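Local coordinates for calcium dodecin (Mycobacterium tuberculosis, PDB 3ONR), which binds calcium ions at the interfaces between three subunits of a hollow, spherical dodecamer and may sequester other small ligands, at residues S32-I36 with V62-M66. The protein carries 2 engineered substitutions. Sequence-based numbering, arbitrary orientation.
Sequences SVDDI and VSFKM
Val33 lays its CG1 over one face of the Phe64 ring, a CH-pi contact with CG1 4.3 Å from the ring centroid and displaced toward the rim. Its other methyl, CG2, rests 3.8 Å from Phe64 CB. The carboxylate of Asp35 reaches two consecutive strand residues. OD2 takes the backbone N-H of Lys65 through its syn lone pair, 2.8 Å from Lys65 N and nearly straight at 171°. OD1 makes a close van der Waals approach, 3.2 Å from Phe64 CB. With chi1 at 59°, Asp35 CG sits between its own backbone N and carbonyl carbon, which brings both oxygens to the strand. One water bridges Asp35 OD1 and Lys65 O; a second donates to Asp35 O and, more distantly, to Ser63 O. Farther down the loop, Ile36 CD1 packs on Val62 CB at 4.0 Å. In this dodecin fold, a helix against a three-stranded antiparallel sheet, the loop from helix 18-32 to strand 38-48 thus meets the end of strand 54-65, whose Val62 and Phe64 are backbone-hydrogen-bonded to Ile8 and Lys6, respectively. Leu72 of a neighbouring subunit packs on both Val33 and Phe64. Polar and apolar contacts share the joint: the carboxylate accepts one strand N-H directly, while waters link the Ser63 and Lys65 carbonyls to the loop.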
loop_
_atom_site.group_PDB
_atom_site.type_symbol
_atom_site.label_atom_id
_atom_site.label_comp_id
_atom_site.label_asym_id
_atom_site.label_seq_id
_atom_site.Cartn_x
_atom_site.Cartn_y
_atom_site.Cartn_z
ATOM N N SER A 32 -30.069 -4.572 10.628
ATOM C CA SER A 32 -30.492 -4.792 9.228
ATOM C C SER A 32 -30.246 -6.184 8.712
ATOM O O SER A 32 -31.055 -6.728 7.946
ATOM C CB SER A 32 -29.727 -3.895 8.267
ATOM O OG SER A 32 -30.229 -2.578 8.288
ATOM N N VAL A 33 -29.117 -6.771 9.072
ATOM C CA VAL A 33 -28.802 -8.094 8.566
ATOM C C VAL A 33 -28.405 -8.954 9.743
ATOM O O VAL A 33 -27.855 -8.478 10.724
ATOM C CB VAL A 33 -27.732 -8.025 7.440
ATOM C CG1 VAL A 33 -27.996 -6.850 6.485
ATOM C CG2 VAL A 33 -26.383 -7.805 8.026
ATOM N N ASP A 34 -28.711 -10.228 9.656
ATOM C CA ASP A 34 -28.489 -11.110 10.776
ATOM C C ASP A 34 -27.145 -11.890 10.640
ATOM O O ASP A 34 -26.707 -12.537 11.572
ATOM C CB ASP A 34 -29.695 -12.055 10.887
ATOM C CG ASP A 34 -29.992 -12.806 9.560
ATOM O OD1 ASP A 34 -30.818 -13.757 9.570
ATOM O OD2 ASP A 34 -29.388 -12.459 8.510
ATOM N N ASP A 35 -26.462 -11.793 9.503
ATOM C CA ASP A 35 -25.321 -12.706 9.311
ATOM C C ASP A 35 -23.894 -12.134 9.493
ATOM O O ASP A 35 -22.917 -12.720 9.029
ATOM C CB ASP A 35 -25.462 -13.524 8.003
ATOM C CG ASP A 35 -25.550 -12.629 6.718
ATOM O OD1 ASP A 35 -26.005 -11.451 6.797
ATOM O OD2 ASP A 35 -25.137 -13.156 5.644
ATOM N N ILE A 36 -23.756 -11.013 10.175
ATOM C CA ILE A 36 -22.412 -10.471 10.326
ATOM C C ILE A 36 -21.640 -11.109 11.470
ATOM O O ILE A 36 -22.088 -11.092 12.644
ATOM C CB ILE A 36 -22.450 -8.991 10.481
ATOM C CG1 ILE A 36 -22.881 -8.364 9.170
ATOM C CG2 ILE A 36 -21.056 -8.503 10.841
ATOM C CD1 ILE A 36 -23.272 -6.929 9.302
ATOM N N VAL A 62 -17.745 -4.770 6.576
ATOM C CA VAL A 62 -18.520 -5.967 6.919
ATOM C C VAL A 62 -19.134 -6.507 5.612
ATOM O O VAL A 62 -19.296 -5.757 4.646
ATOM C CB VAL A 62 -19.708 -5.640 7.943
ATOM C CG1 VAL A 62 -19.078 -5.166 9.273
ATOM C CG2 VAL A 62 -20.612 -4.534 7.363
ATOM N N SER A 63 -19.500 -7.786 5.621
ATOM C CA SER A 63 -20.217 -8.342 4.460
ATOM C C SER A 63 -21.426 -9.134 4.901
ATOM O O SER A 63 -21.506 -9.561 6.061
ATOM C CB SER A 63 -19.280 -9.197 3.643
ATOM O OG SER A 63 -18.690 -10.207 4.461
ATOM N N PHE A 64 -22.361 -9.370 3.989
ATOM C CA PHE A 64 -23.597 -10.115 4.315
ATOM C C PHE A 64 -24.166 -10.668 3.050
ATOM O O PHE A 64 -23.895 -10.172 1.941
ATOM C CB PHE A 64 -24.675 -9.161 4.971
ATOM C CG PHE A 64 -24.826 -7.814 4.261
ATOM C CD1 PHE A 64 -25.721 -7.650 3.219
ATOM C CD2 PHE A 64 -23.989 -6.782 4.560
ATOM C CE1 PHE A 64 -25.805 -6.445 2.526
ATOM C CE2 PHE A 64 -24.085 -5.557 3.889
ATOM C CZ PHE A 64 -24.970 -5.390 2.873
ATOM N N LYS A 65 -24.878 -11.749 3.209
ATOM C CA LYS A 65 -25.570 -12.393 2.040
ATOM C C LYS A 65 -26.512 -11.415 1.315
ATOM O O LYS A 65 -27.222 -10.641 1.970
ATOM C CB LYS A 65 -26.338 -13.611 2.546
ATOM C CG LYS A 65 -26.705 -14.630 1.492
ATOM C CD LYS A 65 -26.759 -16.026 2.140
ATOM C CE LYS A 65 -27.206 -17.035 1.149
ATOM N NZ LYS A 65 -27.263 -18.349 1.855
ATOM N N MET A 66 -26.507 -11.431 -0.031
ATOM C CA MET A 66 -27.460 -10.635 -0.842
ATOM C C MET A 66 -28.758 -11.355 -0.857
ATOM O O MET A 66 -28.763 -12.471 -1.260
ATOM C CB MET A 66 -27.053 -10.609 -2.312
ATOM C CG MET A 66 -25.783 -9.817 -2.589
ATOM S SD MET A 66 -25.491 -9.755 -4.402
ATOM C CE MET A 66 -24.428 -8.371 -4.098
HETATM O O HOH W 1 -28.075 -11.290 4.588
HETATM O O HOH W 2 -21.383 -12.769 6.766
#